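Local coordinates for hypothetical protein, similar to alpha-acetolactate decarboxylase (Staphylococcus aureus subsp. aureus, PDB 1XV2) that probably catalyses the decarboxylation of alpha-acetolactate to acetoin at a histidine-bound zinc ion, as alpha-acetolactate decarboxylases do, at residues A[99-103]-A[174-178]; A[109-114]-A[161-167]. All coordinates share one frame; numbering follows the deposited sequence.

Overall arrangement
Both contacts reach the curled antiparallel sheet that carries the zinc site, and their centres lie about 10 Å apart on the same side of the chain's centre. Along the chain, helix 95-105 is followed by strand 113-118, and strand 154-163 by strand 174-181, so interaction 2 falls between the two halves of interaction 1. Interaction 2 pairs the start of strand 113-118 with the end of strand 154-163; interaction 1 lays the helix against strand 174-181, the next neighbour of strand 154-163. A salt bridge from Lys103 NZ to Glu109 OE1 (2.8 Å) ties the two together. Strand 174-181, hydrogen-bonded to strands 154-163 and 187-195, thus has the helix on the side away from its zinc-binding histidines.

Interaction 1. Residues A[99-103]-A[174-178]; sequences FAQIK and GFHIH. With ZN (zinc ion), chain E.
Phe99 of helix 95-105 packs on Phe175, on the apolar side of strand 174-181, the strand that supplies His176 and His178 to the zinc site. The helix and strand segments run at 118° to each other. At their centre Phe99 and Phe175 form an offset stack, with ring centroids 4.4 Å apart and planes at 13°. The rings overlap by their rims, Phe99 CD1 lying 3.5 Å from Phe175 CD2, and Phe175 CB adds a CH-pi contact over the same face of Phe99. With CG anti to the carbonyl carbon, both side chains lean beside their backbone N and slide past each other in opposite directions, which brings the rings face to face. Ile177 brings its CD1 methyl to the edge of the Phe99 ring, 3.8 Å from CZ, while Ile102 CG2 reaches Phe175 CZ obliquely. Residue types suit these places: a flat ring can lie nearly parallel on Phe99, and slim methyls fit at an edge or aslant against a ring. Lys103 lays its bent methylene chain near Phe175 and sends its ammonium group on to a salt bridge with Glu109.

Alternation along the strand turns His176 and His178 the other way. Their NE2 atoms bind zinc, at 2.3 Å for His176 NE2; His189 and three waters complete the six ligands. His178 ND1 is hydrogen-bonded to Val49 O, a second-shell contact that probably helps fix the ring's rotation. Such a His-X-His strand, apolar on one face and metal-binding on the other, is consistent with the zinc centre of alpha-acetolactate decarboxylases.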
# COMPACT_ATOMS: atom_id res chain seq x y z
N PHE A 99 -4.94 -23.76 -2.60
CA PHE A 99 -4.16 -22.53 -2.68
C PHE A 99 -3.02 -22.69 -3.68
O PHE A 99 -2.69 -21.76 -4.42
CB PHE A 99 -3.59 -22.15 -1.31
CG PHE A 99 -4.60 -21.59 -0.34
CD1 PHE A 99 -5.76 -20.98 -0.79
CD2 PHE A 99 -4.36 -21.64 1.03
CE1 PHE A 99 -6.67 -20.41 0.11
CE2 PHE A 99 -5.26 -21.08 1.94
CZ PHE A 99 -6.42 -20.46 1.48
N ALA A 100 -2.41 -23.87 -3.70
CA ALA A 100 -1.30 -24.12 -4.62
C ALA A 100 -1.78 -24.00 -6.06
O ALA A 100 -1.03 -23.56 -6.93
CB ALA A 100 -0.72 -25.52 -4.38
N GLN A 101 -3.03 -24.39 -6.31
CA GLN A 101 -3.60 -24.29 -7.65
C GLN A 101 -3.79 -22.82 -8.02
O GLN A 101 -3.43 -22.39 -9.11
CB GLN A 101 -4.94 -25.03 -7.72
CG GLN A 101 -4.84 -26.53 -7.53
CD GLN A 101 -3.93 -27.19 -8.57
OE1 GLN A 101 -4.17 -27.09 -9.77
NE2 GLN A 101 -2.87 -27.84 -8.10
N ILE A 102 -4.36 -22.06 -7.09
CA ILE A 102 -4.60 -20.65 -7.31
C ILE A 102 -3.26 -19.95 -7.53
O ILE A 102 -3.14 -19.07 -8.39
CB ILE A 102 -5.35 -20.02 -6.11
CG1 ILE A 102 -6.71 -20.71 -5.95
CG2 ILE A 102 -5.54 -18.52 -6.33
CD1 ILE A 102 -7.48 -20.30 -4.71
N LYS A 103 -2.24 -20.35 -6.78
CA LYS A 103 -0.91 -19.77 -6.92
C LYS A 103 -0.36 -20.05 -8.31
O LYS A 103 0.45 -19.28 -8.83
CB LYS A 103 0.03 -20.35 -5.85
CG LYS A 103 -0.31 -19.92 -4.43
CD LYS A 103 0.19 -18.51 -4.13
CE LYS A 103 1.71 -18.47 -4.13
NZ LYS A 103 2.26 -17.15 -3.73
N GLY A 174 -0.49 -13.34 2.28
CA GLY A 174 -1.05 -14.38 1.44
C GLY A 174 -2.56 -14.28 1.25
O GLY A 174 -3.09 -13.20 1.00
N PHE A 175 -3.25 -15.41 1.38
CA PHE A 175 -4.70 -15.45 1.21
C PHE A 175 -5.49 -15.04 2.45
O PHE A 175 -5.14 -15.39 3.58
CB PHE A 175 -5.14 -16.86 0.79
CG PHE A 175 -4.69 -17.26 -0.58
CD1 PHE A 175 -5.29 -16.71 -1.71
CD2 PHE A 175 -3.66 -18.18 -0.75
CE1 PHE A 175 -4.86 -17.06 -3.00
CE2 PHE A 175 -3.23 -18.54 -2.03
CZ PHE A 175 -3.83 -17.98 -3.15
N HIS A 176 -6.56 -14.30 2.22
CA HIS A 176 -7.45 -13.87 3.29
C HIS A 176 -8.83 -14.12 2.70
O HIS A 176 -9.24 -13.43 1.76
CB HIS A 176 -7.25 -12.39 3.62
CG HIS A 176 -8.08 -11.92 4.78
ND1 HIS A 176 -7.96 -10.66 5.32
CD2 HIS A 176 -9.05 -12.54 5.49
CE1 HIS A 176 -8.82 -10.52 6.31
NE2 HIS A 176 -9.50 -11.65 6.43
N ILE A 177 -9.53 -15.11 3.23
CA ILE A 177 -10.83 -15.49 2.71
C ILE A 177 -11.92 -15.70 3.75
O ILE A 177 -11.66 -16.17 4.86
CB ILE A 177 -10.72 -16.80 1.91
CG1 ILE A 177 -9.95 -17.84 2.73
CG2 ILE A 177 -10.00 -16.55 0.59
CD1 ILE A 177 -9.93 -19.23 2.12
N HIS A 178 -13.14 -15.37 3.36
CA HIS A 178 -14.31 -15.54 4.22
C HIS A 178 -15.27 -16.47 3.47
O HIS A 178 -15.18 -16.60 2.25
CB HIS A 178 -15.00 -14.20 4.49
CG HIS A 178 -14.28 -13.33 5.46
ND1 HIS A 178 -14.78 -12.12 5.90
CD2 HIS A 178 -13.08 -13.48 6.08
CE1 HIS A 178 -13.93 -11.57 6.75
NE2 HIS A 178 -12.90 -12.38 6.88
ZN ZN E . -11.02 -12.00 8.07
O HOH W 1 -11.80 -11.64 10.34
O HOH W 2 -9.46 -10.84 9.65
O HOH W 3 -11.39 -9.69 8.87

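Interaction 2. Residues A[109-114]-A[161-167]; sequences ENLFSA and FFTPELF
The Phe112 ring has Pro164 CD over the centre of one face, a CH-pi contact 3.6 Å from the ring centroid, and turns its own edge to the face of Phe167. This edge-to-face pair has planes at 61°, with Phe112 CZ 3.6 Å from Phe167 CG. The rings gather where two antiparallel strands of the curled sheet, 113-118 and 154-163, meet loop and 3-10 turn. Proline suits the end of the strand: its rigid ring supplies the CH donor, and its carbonyl accepts Phe167 N to close the turn that brings Phe167 to Phe112. Thr163 CG2 lies alongside Phe112, touching CE1. On the other side of the backbone, CG anti to the backbone N (chi1 176°) swings the Phe162 ring toward the 109-111 loop, and its weakly positive C-H edge meets Glu109 O and Leu111 O. Ala114 CB, a single methyl, rests against Phe161 CD1 in the non-hydrogen-bonded pair. Asn110 ND2 hydrogen-bonds to Ala222 O of the second subunit, which places this end of the sheet at the dimer interface. Ser113 and Phe162 form the hydrogen-bonded pair: Ser113 N to Phe162 O is 3.2 Å, and Phe162 N to Ser113 O 2.8 Å.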
# COMPACT_ATOMS: atom_id res chain seq x y z
N GLU A 109 2.38 -13.74 -8.13
CA GLU A 109 2.30 -13.68 -6.68
C GLU A 109 2.92 -12.37 -6.21
O GLU A 109 3.06 -12.13 -5.02
CB GLU A 109 3.02 -14.87 -6.04
CG GLU A 109 4.46 -15.04 -6.48
CD GLU A 109 5.21 -16.03 -5.60
OE1 GLU A 109 4.60 -17.04 -5.17
OE2 GLU A 109 6.42 -15.82 -5.36
N ASN A 110 3.30 -11.52 -7.16
CA ASN A 110 3.87 -10.22 -6.84
C ASN A 110 2.77 -9.15 -6.98
O ASN A 110 3.02 -7.96 -6.84
CB ASN A 110 5.03 -9.88 -7.78
CG ASN A 110 6.18 -10.87 -7.67
OD1 ASN A 110 6.68 -11.14 -6.58
ND2 ASN A 110 6.61 -11.40 -8.81
N LEU A 111 1.56 -9.62 -7.27
CA LEU A 111 0.40 -8.75 -7.44
C LEU A 111 -0.72 -9.16 -6.49
O LEU A 111 -0.73 -10.26 -5.95
CB LEU A 111 -0.14 -8.86 -8.86
CG LEU A 111 0.70 -8.34 -10.03
CD1 LEU A 111 0.08 -8.82 -11.34
CD2 LEU A 111 0.76 -6.83 -9.98
N PHE A 112 -1.66 -8.24 -6.30
CA PHE A 112 -2.83 -8.51 -5.48
C PHE A 112 -3.77 -9.26 -6.43
O PHE A 112 -3.69 -9.09 -7.65
CB PHE A 112 -3.51 -7.20 -5.07
CG PHE A 112 -2.91 -6.54 -3.86
CD1 PHE A 112 -3.33 -6.89 -2.59
CD2 PHE A 112 -1.95 -5.54 -4.00
CE1 PHE A 112 -2.82 -6.26 -1.47
CE2 PHE A 112 -1.43 -4.90 -2.88
CZ PHE A 112 -1.86 -5.26 -1.62
N SER A 113 -4.64 -10.09 -5.87
CA SER A 113 -5.60 -10.83 -6.68
C SER A 113 -6.82 -11.17 -5.85
O SER A 113 -6.76 -11.19 -4.62
CB SER A 113 -4.98 -12.12 -7.23
OG SER A 113 -4.54 -12.97 -6.17
N ALA A 114 -7.94 -11.43 -6.52
CA ALA A 114 -9.17 -11.77 -5.84
C ALA A 114 -9.57 -13.18 -6.25
O ALA A 114 -9.29 -13.60 -7.37
CB ALA A 114 -10.27 -10.79 -6.21
N PHE A 161 -8.93 -12.34 -0.88
CA PHE A 161 -7.88 -11.70 -1.65
C PHE A 161 -6.51 -12.24 -1.30
O PHE A 161 -6.28 -12.73 -0.19
CB PHE A 161 -7.89 -10.20 -1.38
CG PHE A 161 -9.19 -9.54 -1.68
CD1 PHE A 161 -9.54 -9.24 -2.99
CD2 PHE A 161 -10.08 -9.23 -0.65
CE1 PHE A 161 -10.76 -8.63 -3.28
CE2 PHE A 161 -11.30 -8.63 -0.93
CZ PHE A 161 -11.65 -8.33 -2.24
N PHE A 162 -5.60 -12.13 -2.25
CA PHE A 162 -4.23 -12.55 -2.05
C PHE A 162 -3.41 -11.28 -2.00
O PHE A 162 -3.55 -10.41 -2.87
CB PHE A 162 -3.74 -13.43 -3.20
CG PHE A 162 -2.29 -13.82 -3.08
CD1 PHE A 162 -1.92 -14.88 -2.26
CD2 PHE A 162 -1.31 -13.12 -3.76
CE1 PHE A 162 -0.58 -15.24 -2.11
CE2 PHE A 162 0.04 -13.46 -3.61
CZ PHE A 162 0.40 -14.53 -2.79
N THR A 163 -2.57 -11.15 -0.98
CA THR A 163 -1.71 -9.99 -0.82
C THR A 163 -0.26 -10.40 -1.04
O THR A 163 0.21 -11.36 -0.44
CB THR A 163 -1.85 -9.41 0.60
OG1 THR A 163 -3.22 -9.03 0.82
CG2 THR A 163 -0.95 -8.19 0.77
N PRO A 164 0.46 -9.69 -1.92
CA PRO A 164 1.86 -10.02 -2.20
C PRO A 164 2.76 -9.68 -1.01
O PRO A 164 2.47 -8.76 -0.25
CB PRO A 164 2.17 -9.18 -3.45
CG PRO A 164 1.30 -7.98 -3.25
CD PRO A 164 0.00 -8.56 -2.76
N GLU A 165 3.85 -10.44 -0.87
CA GLU A 165 4.78 -10.28 0.24
C GLU A 165 5.08 -8.87 0.73
O GLU A 165 4.85 -8.56 1.90
CB GLU A 165 6.11 -10.98 -0.09
CG GLU A 165 6.96 -11.28 1.14
CD GLU A 165 8.30 -11.92 0.80
OE1 GLU A 165 8.34 -12.82 -0.07
OE2 GLU A 165 9.32 -11.53 1.40
N LEU A 166 5.58 -8.01 -0.15
CA LEU A 166 5.93 -6.64 0.23
C LEU A 166 4.78 -5.88 0.88
O LEU A 166 5.01 -4.91 1.61
CB LEU A 166 6.43 -5.86 -0.99
CG LEU A 166 6.87 -4.41 -0.75
CD1 LEU A 166 8.02 -4.38 0.24
CD2 LEU A 166 7.30 -3.78 -2.07
N PHE A 167 3.56 -6.31 0.63
CA PHE A 167 2.41 -5.63 1.21
C PHE A 167 1.87 -6.29 2.47
O PHE A 167 0.80 -5.92 2.96
CB PHE A 167 1.31 -5.51 0.14
CG PHE A 167 1.59 -4.43 -0.86
CD1 PHE A 167 1.12 -3.13 -0.66
CD2 PHE A 167 2.35 -4.69 -2.00
CE1 PHE A 167 1.41 -2.12 -1.57
CE2 PHE A 167 2.63 -3.69 -2.92
CZ PHE A 167 2.16 -2.40 -2.70
O HOH W 4 3.96 -12.54 -2.68